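SidF, inhibitor of growth family, member 3 (PDB 4FYE) is a Legionella phosphoinositide phosphatase that probably removes a phosphate from the inositol headgroup of membrane phosphatidylinositol phosphates. Local coordinates at residues I186-A191 with G197-I202; A251-S256 with T261-S266; S277-A282 with L288-V293; A442-Q447 with T629-L634; Q552-R557 with E611-N616. The protein carries 1 engineered substitution. All coordinates share one frame; numbering follows the deposited sequence.

Interaction 1: I186-A191 with G197-I202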
# COMPACT_ATOMS: atom_id res chain seq x y z
N ILE A 186 1.27 6.09 -13.92
CA ILE A 186 -0.09 6.53 -14.20
C ILE A 186 -0.84 5.64 -15.19
O ILE A 186 -0.33 5.29 -16.26
CB ILE A 186 -0.10 7.97 -14.74
CG1 ILE A 186 0.62 8.89 -13.78
CG2 ILE A 186 -1.54 8.52 -14.82
CD1 ILE A 186 0.51 10.35 -14.18
N HIS A 187 -2.05 5.26 -14.83
CA HIS A 187 -2.97 4.67 -15.79
C HIS A 187 -4.21 5.49 -15.95
O HIS A 187 -4.96 5.66 -14.96
CB HIS A 187 -3.37 3.31 -15.32
CG HIS A 187 -4.24 2.56 -16.29
ND1 HIS A 187 -4.99 1.54 -15.91
CD2 HIS A 187 -4.53 2.77 -17.62
CE1 HIS A 187 -5.66 1.04 -16.94
NE2 HIS A 187 -5.40 1.83 -17.99
N ARG A 188 -4.43 5.97 -17.18
CA ARG A 188 -5.67 6.69 -17.58
C ARG A 188 -6.60 5.86 -18.46
O ARG A 188 -6.16 5.24 -19.45
CB ARG A 188 -5.29 7.88 -18.45
CG ARG A 188 -4.18 8.70 -17.81
CD ARG A 188 -3.66 9.81 -18.76
NE ARG A 188 -4.63 10.87 -18.95
CZ ARG A 188 -4.32 12.17 -18.98
NH1 ARG A 188 -3.05 12.57 -18.85
NH2 ARG A 188 -5.27 13.07 -19.15
N PHE A 189 -7.90 5.97 -18.17
CA PHE A 189 -8.97 5.22 -18.84
C PHE A 189 -10.38 5.81 -18.54
O PHE A 189 -10.61 6.33 -17.46
CB PHE A 189 -8.97 3.73 -18.36
CG PHE A 189 -9.10 3.56 -16.83
CD1 PHE A 189 -7.99 3.69 -15.99
CD2 PHE A 189 -10.35 3.27 -16.23
CE1 PHE A 189 -8.11 3.62 -14.58
CE2 PHE A 189 -10.48 3.16 -14.82
CZ PHE A 189 -9.34 3.29 -14.00
N LYS A 190 -11.34 5.66 -19.45
CA LYS A 190 -12.75 5.91 -19.15
C LYS A 190 -13.40 4.72 -18.43
O LYS A 190 -13.64 3.69 -19.02
CB LYS A 190 -13.50 6.26 -20.43
CG LYS A 190 -13.08 7.61 -21.04
CD LYS A 190 -13.46 7.81 -22.54
CE LYS A 190 -14.88 8.36 -22.72
NZ LYS A 190 -15.15 9.68 -22.04
N ALA A 191 -13.66 4.85 -17.14
CA ALA A 191 -14.46 3.85 -16.45
C ALA A 191 -15.88 3.79 -17.02
O ALA A 191 -16.39 4.78 -17.53
CB ALA A 191 -14.54 4.20 -14.99
N GLY A 197 -15.96 14.04 -22.27
CA GLY A 197 -14.83 14.88 -21.93
C GLY A 197 -14.19 14.49 -20.59
O GLY A 197 -13.14 15.02 -20.26
N GLU A 198 -14.81 13.56 -19.84
CA GLU A 198 -14.25 13.08 -18.55
C GLU A 198 -13.47 11.75 -18.66
O GLU A 198 -13.67 10.98 -19.59
CB GLU A 198 -15.30 13.08 -17.40
CG GLU A 198 -15.28 14.40 -16.63
CD GLU A 198 -16.34 14.56 -15.54
OE1 GLU A 198 -16.74 13.58 -14.88
OE2 GLU A 198 -16.77 15.74 -15.33
N GLU A 199 -12.53 11.52 -17.75
CA GLU A 199 -11.83 10.23 -17.69
C GLU A 199 -11.29 9.97 -16.30
O GLU A 199 -11.03 10.91 -15.54
CB GLU A 199 -10.71 10.12 -18.72
CG GLU A 199 -9.51 11.06 -18.51
CD GLU A 199 -8.32 10.69 -19.42
OE1 GLU A 199 -7.23 11.29 -19.29
OE2 GLU A 199 -8.46 9.77 -20.26
N GLN A 200 -11.07 8.69 -15.99
CA GLN A 200 -10.55 8.37 -14.71
C GLN A 200 -9.03 8.09 -14.75
O GLN A 200 -8.43 7.97 -15.83
CB GLN A 200 -11.34 7.18 -14.17
CG GLN A 200 -12.71 7.50 -13.56
CD GLN A 200 -13.70 8.12 -14.56
OE1 GLN A 200 -14.24 9.20 -14.28
NE2 GLN A 200 -13.95 7.44 -15.73
N PHE A 201 -8.40 7.99 -13.57
CA PHE A 201 -6.95 7.65 -13.49
C PHE A 201 -6.63 7.01 -12.15
O PHE A 201 -7.37 7.20 -11.16
CB PHE A 201 -6.07 8.87 -13.62
CG PHE A 201 -6.36 9.91 -12.59
CD1 PHE A 201 -7.28 10.90 -12.85
CD2 PHE A 201 -5.68 9.91 -11.38
CE1 PHE A 201 -7.55 11.88 -11.87
CE2 PHE A 201 -5.94 10.87 -10.40
CZ PHE A 201 -6.89 11.84 -10.64
N ILE A 202 -5.51 6.29 -12.13
CA ILE A 202 -4.90 5.80 -10.92
C ILE A 202 -3.40 6.02 -11.06
O ILE A 202 -2.83 5.70 -12.10
CB ILE A 202 -5.09 4.28 -10.75
CG1 ILE A 202 -6.54 3.87 -10.84
CG2 ILE A 202 -4.52 3.84 -9.38
CD1 ILE A 202 -6.67 2.41 -11.19
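With CG of E199 set between its backbone N and carbonyl carbon (chi1 67°) and the chain running straight beyond it, the carboxylate reaches R188, whose own chain bends at chi3. The guanidinium presents one edge: NE and NH2 both close on OE1 of E199, NH2 at 2.7 Å, in a side-on salt bridge gathered on a single oxygen. That oxygen lies in the guanidinium plane, while the two flat groups are turned 53° apart. The pair is diagonal, because in the backbone register R188 faces F201.

Beneath it runs an antiparallel beta hairpin, strands 184-189 and 199-206, with H187–I202 and F189–Q200 as hydrogen-bonded pairs. H187 N to I202 O, 2.9 Å, is almost straight at 177°. On the face that carries F189, Q200 and I202, the F189 ring takes CB of Q200 over one face, 4.2 Å from CE2, and receives I202 CD1 at its edge, 3.9 Å from CE1. Toward the turn, K190 curls back until NZ meets the E198 carbonyl O at 3.1 Å.

L17 O binds NH1 of R188, and R254 brings its NE close to NH2. With a second cationic side chain so near, the E199 carboxylate probably offsets positive charge as well as tying the two strands together, and its ionised form would be favoured.

Interaction 2: A251-S256 with T261-S266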
# COMPACT_ATOMS: atom_id res chain seq x y z
N ALA A 251 -6.42 7.96 -6.89
CA ALA A 251 -7.31 7.60 -7.98
C ALA A 251 -8.35 8.69 -8.06
O ALA A 251 -8.78 9.21 -7.05
CB ALA A 251 -7.98 6.27 -7.70
N GLY A 252 -8.72 9.08 -9.26
CA GLY A 252 -9.81 9.98 -9.36
C GLY A 252 -10.36 10.21 -10.75
O GLY A 252 -10.12 9.37 -11.67
N THR A 253 -11.11 11.32 -10.90
CA THR A 253 -11.59 11.67 -12.21
C THR A 253 -11.00 12.98 -12.67
O THR A 253 -10.79 13.91 -11.85
CB THR A 253 -13.15 11.58 -12.43
OG1 THR A 253 -13.74 12.85 -12.59
CG2 THR A 253 -13.89 10.82 -11.47
N ARG A 254 -10.70 13.05 -13.97
CA ARG A 254 -10.24 14.29 -14.60
C ARG A 254 -11.35 14.98 -15.40
O ARG A 254 -11.95 14.37 -16.31
CB ARG A 254 -9.06 14.01 -15.53
CG ARG A 254 -8.35 15.28 -16.03
CD ARG A 254 -7.48 14.86 -17.18
NE ARG A 254 -6.49 15.83 -17.61
CZ ARG A 254 -6.63 16.55 -18.71
NH1 ARG A 254 -7.74 16.44 -19.42
NH2 ARG A 254 -5.67 17.40 -19.07
N HIS A 255 -11.61 16.25 -15.10
CA HIS A 255 -12.78 16.92 -15.72
C HIS A 255 -12.39 17.45 -17.06
O HIS A 255 -11.18 17.57 -17.32
CB HIS A 255 -13.40 17.94 -14.78
CG HIS A 255 -13.77 17.36 -13.45
ND1 HIS A 255 -14.78 16.46 -13.31
CD2 HIS A 255 -13.16 17.46 -12.20
CE1 HIS A 255 -14.84 16.04 -12.02
NE2 HIS A 255 -13.87 16.67 -11.34
N SER A 256 -13.36 17.73 -17.93
CA SER A 256 -13.03 18.10 -19.32
C SER A 256 -12.11 19.32 -19.38
O SER A 256 -11.27 19.39 -20.26
CB SER A 256 -14.27 18.34 -20.17
OG SER A 256 -15.20 19.10 -19.46
N THR A 261 -11.03 15.68 -9.49
CA THR A 261 -11.58 15.30 -8.19
C THR A 261 -10.90 13.97 -7.81
O THR A 261 -10.81 13.04 -8.62
CB THR A 261 -13.11 15.14 -8.31
OG1 THR A 261 -13.66 16.38 -8.75
CG2 THR A 261 -13.76 14.75 -6.99
N ILE A 262 -10.48 13.87 -6.56
CA ILE A 262 -9.73 12.76 -6.06
C ILE A 262 -10.69 11.88 -5.31
O ILE A 262 -11.30 12.35 -4.38
CB ILE A 262 -8.56 13.26 -5.18
CG1 ILE A 262 -7.48 13.94 -6.07
CG2 ILE A 262 -7.88 12.09 -4.49
CD1 ILE A 262 -6.30 14.50 -5.31
N HIS A 263 -10.86 10.61 -5.72
CA HIS A 263 -11.79 9.69 -5.03
C HIS A 263 -11.09 8.75 -4.08
O HIS A 263 -11.73 8.07 -3.31
CB HIS A 263 -12.65 8.87 -6.02
CG HIS A 263 -13.21 9.67 -7.17
ND1 HIS A 263 -14.16 10.64 -7.01
CD2 HIS A 263 -12.90 9.66 -8.53
CE1 HIS A 263 -14.44 11.19 -8.19
NE2 HIS A 263 -13.67 10.60 -9.13
N HIS A 264 -9.77 8.69 -4.13
CA HIS A 264 -9.02 7.83 -3.21
C HIS A 264 -7.60 8.31 -3.07
O HIS A 264 -6.91 8.66 -4.07
CB HIS A 264 -9.04 6.38 -3.68
CG HIS A 264 -8.29 5.43 -2.78
ND1 HIS A 264 -8.77 5.02 -1.59
CD2 HIS A 264 -7.07 4.80 -2.94
CE1 HIS A 264 -7.91 4.18 -1.01
NE2 HIS A 264 -6.87 4.04 -1.84
N ASP A 265 -7.13 8.24 -1.84
CA ASP A 265 -5.82 8.71 -1.46
C ASP A 265 -5.31 7.85 -0.25
O ASP A 265 -5.81 8.00 0.88
CB ASP A 265 -5.94 10.19 -1.10
CG ASP A 265 -4.58 10.78 -0.65
OD1 ASP A 265 -3.67 9.99 -0.22
OD2 ASP A 265 -4.42 12.02 -0.77
N SER A 266 -4.38 6.93 -0.49
CA SER A 266 -3.87 6.06 0.54
C SER A 266 -2.49 5.60 0.15
O SER A 266 -1.86 6.21 -0.76
CB SER A 266 -4.81 4.88 0.77
OG SER A 266 -4.78 3.90 -0.26
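A251 O is gripped by two backbone amides, H263 N at 2.8 Å and H264 N at 3.1 Å: this is a classic beta bulge in the antiparallel hairpin of strands 247-254 and 260-268. The extra residue shifts the register by one, so A251 pairs with H264 while G252 faces I262 and T253 faces T261. Beyond the bulge, T253 and T261 form a hydrogen-bonded pair, T253 N reaching T261 O at 2.9 Å. G252 sits tight against the partner strand, its CA 3.3 Å from T261 O, a place with no room for a CB.

Further out, helix 652-668 backs the bulge, V661 against A251, I660 against H264, and L665 and A668 against H263. Next to the turn of the hairpin, E198, just before strand 199-206, is hydrogen-bonded through OE2 to ND1 of H255 and so helps fix the rotation of the imidazole. The other ring nitrogen, NE2, meets T261 OG1 at 2.6 Å, nearly straight at 171°, with the hydroxyl oxygen lying in the ring plane.

Interaction 3: S277-A282 with L288-V293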
# COMPACT_ATOMS: atom_id res chain seq x y z
N SER A 277 14.99 -10.92 5.05
CA SER A 277 16.04 -11.83 4.60
C SER A 277 17.07 -12.13 5.68
O SER A 277 17.55 -13.25 5.80
CB SER A 277 16.74 -11.25 3.38
OG SER A 277 17.06 -9.88 3.58
N ASP A 278 17.39 -11.13 6.47
CA ASP A 278 18.44 -11.24 7.46
C ASP A 278 18.04 -12.27 8.51
O ASP A 278 18.86 -12.73 9.29
CB ASP A 278 18.71 -9.88 8.10
CG ASP A 278 19.21 -8.86 7.09
OD1 ASP A 278 20.44 -8.71 6.96
OD2 ASP A 278 18.38 -8.21 6.42
N PHE A 279 16.75 -12.60 8.53
CA PHE A 279 16.13 -13.42 9.57
C PHE A 279 16.64 -14.85 9.78
O PHE A 279 16.66 -15.33 10.90
CB PHE A 279 14.62 -13.47 9.34
CG PHE A 279 13.83 -13.04 10.53
CD1 PHE A 279 13.92 -13.74 11.72
CD2 PHE A 279 13.01 -11.94 10.47
CE1 PHE A 279 13.19 -13.35 12.82
CE2 PHE A 279 12.28 -11.54 11.57
CZ PHE A 279 12.37 -12.25 12.75
N LYS A 280 17.00 -15.54 8.71
CA LYS A 280 17.30 -16.97 8.82
C LYS A 280 18.46 -17.30 9.76
O LYS A 280 19.48 -16.62 9.77
CB LYS A 280 17.61 -17.54 7.44
CG LYS A 280 18.99 -17.17 6.93
CD LYS A 280 19.47 -18.14 5.86
CE LYS A 280 20.98 -18.36 5.94
NZ LYS A 280 21.46 -19.39 4.98
N GLY A 281 18.28 -18.37 10.53
CA GLY A 281 19.35 -18.88 11.38
C GLY A 281 19.95 -17.86 12.31
O GLY A 281 21.17 -17.75 12.40
N ALA A 282 19.12 -17.07 12.97
CA ALA A 282 19.62 -15.95 13.72
C ALA A 282 19.49 -16.13 15.23
O ALA A 282 18.50 -16.65 15.73
CB ALA A 282 18.90 -14.69 13.29
N LEU A 288 16.66 -9.27 18.08
CA LEU A 288 16.35 -7.99 18.71
C LEU A 288 16.79 -6.84 17.81
O LEU A 288 16.11 -5.83 17.72
CB LEU A 288 16.95 -7.89 20.10
CG LEU A 288 16.08 -7.37 21.24
CD1 LEU A 288 16.98 -6.57 22.17
CD2 LEU A 288 14.88 -6.56 20.82
N ALA A 289 17.90 -7.02 17.10
CA ALA A 289 18.33 -6.06 16.11
C ALA A 289 17.22 -5.79 15.07
O ALA A 289 16.88 -4.62 14.72
CB ALA A 289 19.59 -6.57 15.46
N ILE A 290 16.63 -6.89 14.61
CA ILE A 290 15.57 -6.88 13.61
C ILE A 290 14.32 -6.19 14.15
O ILE A 290 13.72 -5.37 13.44
CB ILE A 290 15.24 -8.30 13.10
CG1 ILE A 290 16.40 -8.80 12.24
CG2 ILE A 290 13.97 -8.28 12.25
CD1 ILE A 290 16.50 -10.31 12.07
N LYS A 291 13.96 -6.50 15.39
CA LYS A 291 12.89 -5.76 16.09
C LYS A 291 13.15 -4.25 16.13
O LYS A 291 12.21 -3.47 16.08
CB LYS A 291 12.71 -6.27 17.51
CG LYS A 291 11.39 -6.96 17.76
CD LYS A 291 11.30 -7.59 19.15
CE LYS A 291 11.64 -9.08 19.12
NZ LYS A 291 11.19 -9.79 20.34
N ALA A 292 14.42 -3.85 16.25
CA ALA A 292 14.76 -2.44 16.38
C ALA A 292 14.60 -1.70 15.07
O ALA A 292 14.15 -0.53 15.05
CB ALA A 292 16.17 -2.25 16.90
N VAL A 293 15.03 -2.37 13.99
CA VAL A 293 14.95 -1.77 12.67
C VAL A 293 13.49 -1.56 12.35
O VAL A 293 13.13 -0.58 11.71
CB VAL A 293 15.55 -2.68 11.63
CG1 VAL A 293 15.15 -2.25 10.24
CG2 VAL A 293 17.05 -2.69 11.79
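The end of a 3-10 turn, residues 277-279 here, precedes helix 284-311, and the chain doubles back so that F279 comes opposite I290, their CA atoms 7.7 Å apart. G281, with positive phi, lies in the bend between them.

I290 points its CB toward the turn and spends both branches on F279. CD1 sits over the middle of one ring face, 4.2 Å from the centroid and only 11° off the ring normal, a clear CH-pi contact. CG2, anti to the backbone N (CG1 has chi1 -71°), comes instead to the far rim, 3.7 Å from CE2 of F279. Both methyls lie on the same side of the ring, one over its centre and one by its rim, and I290 CD1 also comes within 4.3 Å of D278 C, the carbonyl carbon.

D278 is tied down by other partners: its OD1 accepts from the backbone N of L239, and its carbonyl O binds NZ of K286 in the first turn of the helix. Helix 373-387 lends E375 to F279 and Y379 to I290. Both F279 and I290 are buried, and what joins them is dispersion and a methyl over a pi face, so this part of the contact rests on apolar packing and is indifferent to charge, with the polar ties of D278 beside it.

Interaction 4: A442-Q447 with T629-L634; sequences ARFVNQ and TLMASL
Between 442-447 and 629-634, on helices 438-458 and 626-637, the nearest CA atoms are those of V445 and M631, 8.8 Å apart, so only side chains bridge the gap. F444 and M631 approach from opposite directions. CG of F444 is anti to its backbone N (chi1 175°), which sends the ring out toward the other helix, and M631 answers by bending at chi2 (-62°) and again at chi3, so that its thioether runs on past the ring toward V445. CB of M631 lies in the ring plane at the F444 edge, 3.9 Å from CE2. The sulfur SD stands obliquely to the ring, 5.5 Å from its centroid and 70° off the normal, an oblique Met-aromatic contact. The terminal methyl, CE, reaches V445, 4.3 Å from CG2, so the M631 side chain touches both F444 and V445. F444, V445 and M631 are all buried, and the contact is wholly apolar.

Around this core, R413 and S415 of strand 402-416 pack on F444, placing the contact beside the four-stranded sheet. Y614 of helix 590-614 comes against V445, while I660 of helix 652-668 lies against T629 and A632 on helix 626-637.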
# COMPACT_ATOMS: atom_id res chain seq x y z
N ALA A 442 -9.90 -9.00 16.79
CA ALA A 442 -10.96 -8.53 17.70
C ALA A 442 -10.69 -7.13 18.38
O ALA A 442 -11.55 -6.24 18.38
CB ALA A 442 -11.33 -9.61 18.73
N ARG A 443 -9.51 -6.91 18.95
CA ARG A 443 -9.14 -5.56 19.36
C ARG A 443 -9.43 -4.52 18.24
O ARG A 443 -10.20 -3.55 18.45
CB ARG A 443 -7.66 -5.55 19.70
CG ARG A 443 -7.08 -4.19 20.11
CD ARG A 443 -5.89 -4.44 21.03
NE ARG A 443 -5.23 -3.21 21.39
CZ ARG A 443 -4.26 -2.64 20.69
NH1 ARG A 443 -3.79 -3.23 19.60
NH2 ARG A 443 -3.72 -1.50 21.13
N PHE A 444 -8.83 -4.75 17.06
CA PHE A 444 -9.01 -3.87 15.89
C PHE A 444 -10.50 -3.65 15.59
O PHE A 444 -10.95 -2.53 15.42
CB PHE A 444 -8.29 -4.49 14.69
CG PHE A 444 -8.48 -3.75 13.39
CD1 PHE A 444 -7.66 -2.69 13.05
CD2 PHE A 444 -9.49 -4.14 12.51
CE1 PHE A 444 -7.83 -2.02 11.85
CE2 PHE A 444 -9.65 -3.49 11.31
CZ PHE A 444 -8.83 -2.42 10.98
N VAL A 445 -11.28 -4.72 15.59
CA VAL A 445 -12.68 -4.52 15.31
C VAL A 445 -13.29 -3.58 16.34
O VAL A 445 -13.99 -2.60 15.99
CB VAL A 445 -13.43 -5.86 15.14
CG1 VAL A 445 -14.94 -5.66 15.20
CG2 VAL A 445 -13.06 -6.51 13.80
N ASN A 446 -13.01 -3.82 17.62
CA ASN A 446 -13.56 -2.93 18.67
C ASN A 446 -13.10 -1.46 18.46
O ASN A 446 -13.89 -0.51 18.55
CB ASN A 446 -13.10 -3.38 20.04
CG ASN A 446 -13.76 -4.64 20.50
OD1 ASN A 446 -14.92 -4.92 20.15
ND2 ASN A 446 -13.04 -5.41 21.32
N GLN A 447 -11.83 -1.28 18.17
CA GLN A 447 -11.32 0.09 18.01
C GLN A 447 -12.07 0.83 16.93
O GLN A 447 -12.57 1.92 17.15
CB GLN A 447 -9.86 0.07 17.64
CG GLN A 447 -9.01 -0.62 18.68
CD GLN A 447 -7.55 -0.68 18.29
OE1 GLN A 447 -7.18 -1.15 17.21
NE2 GLN A 447 -6.70 -0.20 19.17
N THR A 629 -10.91 -5.18 2.64
CA THR A 629 -11.32 -4.02 1.81
C THR A 629 -12.28 -3.12 2.55
O THR A 629 -12.13 -1.90 2.48
CB THR A 629 -12.01 -4.44 0.52
OG1 THR A 629 -11.11 -5.24 -0.23
CG2 THR A 629 -12.36 -3.21 -0.35
N LEU A 630 -13.19 -3.72 3.33
CA LEU A 630 -14.21 -2.97 4.01
C LEU A 630 -13.56 -2.14 5.03
O LEU A 630 -13.74 -0.91 5.06
CB LEU A 630 -15.27 -3.88 4.61
CG LEU A 630 -16.09 -4.42 3.43
CD1 LEU A 630 -16.96 -5.67 3.72
CD2 LEU A 630 -16.91 -3.27 2.86
N MET A 631 -12.74 -2.77 5.83
CA MET A 631 -12.06 -2.04 6.90
C MET A 631 -11.11 -0.98 6.33
O MET A 631 -11.02 0.13 6.87
CB MET A 631 -11.35 -3.01 7.84
CG MET A 631 -12.29 -4.00 8.49
SD MET A 631 -13.43 -3.01 9.48
CE MET A 631 -12.77 -3.22 11.11
N ALA A 632 -10.48 -1.25 5.18
CA ALA A 632 -9.54 -0.22 4.68
C ALA A 632 -10.37 0.93 4.19
O ALA A 632 -10.08 2.08 4.43
CB ALA A 632 -8.67 -0.74 3.58
N SER A 633 -11.47 0.61 3.52
CA SER A 633 -12.36 1.68 3.04
C SER A 633 -12.90 2.53 4.21
O SER A 633 -13.03 3.77 4.09
CB SER A 633 -13.48 1.04 2.25
OG SER A 633 -12.86 0.29 1.19
N LEU A 634 -13.13 1.88 5.35
CA LEU A 634 -13.71 2.56 6.50
C LEU A 634 -12.71 3.52 7.09
O LEU A 634 -13.08 4.62 7.61
CB LEU A 634 -14.01 1.54 7.57
CG LEU A 634 -15.23 1.66 8.46
CD1 LEU A 634 -14.88 0.88 9.72
CD2 LEU A 634 -15.66 3.09 8.76

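Interaction 5: Q552-R557 with E611-N616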
# COMPACT_ATOMS: atom_id res chain seq x y z
N GLN A 552 -13.82 -9.90 25.92
CA GLN A 552 -15.14 -9.84 26.55
C GLN A 552 -16.07 -8.88 25.80
O GLN A 552 -17.28 -9.11 25.70
CB GLN A 552 -15.03 -9.44 28.02
CG GLN A 552 -14.39 -10.48 28.93
CD GLN A 552 -14.09 -9.88 30.30
OE1 GLN A 552 -15.01 -9.56 31.07
NE2 GLN A 552 -12.81 -9.68 30.59
N ILE A 553 -15.50 -7.80 25.27
CA ILE A 553 -16.33 -6.87 24.49
C ILE A 553 -16.85 -7.53 23.20
O ILE A 553 -18.04 -7.41 22.84
CB ILE A 553 -15.57 -5.56 24.22
CG1 ILE A 553 -15.40 -4.84 25.56
CG2 ILE A 553 -16.28 -4.73 23.15
CD1 ILE A 553 -14.61 -3.55 25.54
N ASP A 554 -15.96 -8.25 22.53
CA ASP A 554 -16.27 -9.01 21.34
C ASP A 554 -17.51 -9.90 21.49
O ASP A 554 -18.47 -9.78 20.72
CB ASP A 554 -15.06 -9.89 21.02
CG ASP A 554 -14.84 -10.06 19.55
OD1 ASP A 554 -14.54 -11.20 19.16
OD2 ASP A 554 -14.98 -9.07 18.79
N ALA A 555 -17.48 -10.76 22.51
CA ALA A 555 -18.60 -11.63 22.89
C ALA A 555 -19.95 -10.93 22.86
O ALA A 555 -20.91 -11.42 22.25
CB ALA A 555 -18.37 -12.21 24.28
N LEU A 556 -20.00 -9.78 23.52
CA LEU A 556 -21.21 -9.00 23.61
C LEU A 556 -21.57 -8.30 22.31
O LEU A 556 -22.74 -8.19 21.95
CB LEU A 556 -21.10 -7.98 24.74
CG LEU A 556 -21.17 -8.60 26.15
CD1 LEU A 556 -20.70 -7.55 27.14
CD2 LEU A 556 -22.55 -9.14 26.53
N ARG A 557 -20.58 -7.85 21.56
CA ARG A 557 -20.91 -7.29 20.26
C ARG A 557 -21.49 -8.39 19.39
O ARG A 557 -22.49 -8.20 18.68
CB ARG A 557 -19.72 -6.56 19.64
CG ARG A 557 -19.77 -5.04 19.90
CD ARG A 557 -18.45 -4.41 20.36
NE ARG A 557 -18.58 -2.96 20.43
CZ ARG A 557 -17.64 -2.09 20.81
NH1 ARG A 557 -16.44 -2.49 21.17
NH2 ARG A 557 -17.92 -0.80 20.83
N GLU A 611 -20.75 -8.27 9.45
CA GLU A 611 -21.35 -9.52 9.00
C GLU A 611 -20.25 -10.57 8.75
O GLU A 611 -20.34 -11.73 9.20
CB GLU A 611 -22.26 -9.34 7.77
CG GLU A 611 -22.63 -10.69 7.14
CD GLU A 611 -23.16 -10.64 5.71
OE1 GLU A 611 -24.24 -10.03 5.51
OE2 GLU A 611 -22.50 -11.25 4.79
N LEU A 612 -19.18 -10.14 8.05
CA LEU A 612 -18.12 -11.05 7.60
C LEU A 612 -17.30 -11.52 8.79
O LEU A 612 -16.74 -12.63 8.80
CB LEU A 612 -17.23 -10.34 6.60
CG LEU A 612 -17.37 -10.43 5.05
CD1 LEU A 612 -18.32 -11.51 4.48
CD2 LEU A 612 -17.68 -9.08 4.45
N TYR A 613 -17.23 -10.66 9.81
CA TYR A 613 -16.33 -10.92 10.93
C TYR A 613 -17.08 -11.78 11.95
O TYR A 613 -16.64 -12.88 12.29
CB TYR A 613 -15.76 -9.61 11.54
CG TYR A 613 -14.98 -9.86 12.82
CD1 TYR A 613 -13.77 -10.57 12.81
CD2 TYR A 613 -15.51 -9.47 14.06
CE1 TYR A 613 -13.10 -10.86 13.98
CE2 TYR A 613 -14.86 -9.74 15.26
CZ TYR A 613 -13.65 -10.42 15.22
OH TYR A 613 -13.03 -10.67 16.43
N TYR A 614 -18.24 -11.30 12.40
CA TYR A 614 -18.97 -12.01 13.44
C TYR A 614 -19.50 -13.37 12.99
O TYR A 614 -19.41 -14.32 13.76
CB TYR A 614 -20.04 -11.12 14.08
CG TYR A 614 -19.45 -9.95 14.86
CD1 TYR A 614 -18.64 -10.18 15.97
CD2 TYR A 614 -19.74 -8.63 14.53
CE1 TYR A 614 -18.12 -9.13 16.71
CE2 TYR A 614 -19.22 -7.56 15.27
CZ TYR A 614 -18.40 -7.82 16.36
OH TYR A 614 -17.81 -6.82 17.12
N GLU A 615 -20.01 -13.47 11.76
CA GLU A 615 -20.44 -14.76 11.11
C GLU A 615 -19.25 -15.62 10.64
O GLU A 615 -19.41 -16.75 10.19
CB GLU A 615 -21.37 -14.50 9.93
CG GLU A 615 -22.66 -13.80 10.34
CD GLU A 615 -23.71 -13.70 9.25
OE1 GLU A 615 -23.53 -14.29 8.15
OE2 GLU A 615 -24.76 -13.04 9.50
N ASN A 616 -18.05 -15.05 10.74
CA ASN A 616 -16.85 -15.79 10.43
C ASN A 616 -16.93 -16.34 9.01
O ASN A 616 -16.52 -17.47 8.72
CB ASN A 616 -16.64 -16.88 11.50
CG ASN A 616 -15.29 -17.58 11.39
OD1 ASN A 616 -15.23 -18.77 11.70
ND2 ASN A 616 -14.22 -16.89 10.91
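D554 and Y613 approach from opposite directions, and the carboxylate is turned 48° from the phenol ring. Y613 OH gives its hydrogen to D554 OD1 at 3.2 Å, arriving on the syn side but 24° out of the carboxylate plane. The second oxygen, OD2, is used differently: it lies at the rim of Y613, in the ring plane and 3.6 Å from CE2, and also near the edge of Y614, 3.8 Å from CE1. The carboxylate thus bonds Y613 and merely touches the edge of Y614. Y614, with CG anti to its carbonyl carbon (chi1 -66°), reaches across to R557 and puts its OH 3.2 Å from CB of R557. Its ring is sandwiched, Y613 CD2 over one face and the backbone C of R557 over the opposite one.

The guanidinium of R557 turns away from Y614, to D450 on helix 438-458. That helix also packs on both partners, the long helix 522-583, predicted to be part coiled coil here, and the end of helix 590-614: A442 touches D554 and Y613.

Along the chain, interactions 1, 2 and 3 follow in series, while interaction 5 falls within the long excursion that interaction 4 closes. Interactions 1 and 2, centres 9 Å apart, are successive hairpins of one six-stranded mixed sheet; strands 199-206 and 247-254 join them directly, E199 O to R254 N at 2.7 Å. Interactions 4 and 5, centres 12 Å apart, meet at helix 438-458, which carries one segment of interaction 4 and packs on both segments of interaction 5; N446 OD1 to R557 NH1, 3.0 Å, is a probable hydrogen bond. Interaction 3 lies across the chain's centre from the hairpins, about 43 Å from interaction 1 between centres. Nearest atoms of interactions 2 and 4 are about 6 Å apart, so the six-stranded sheet and the helical part lie close together in the phosphatase domain.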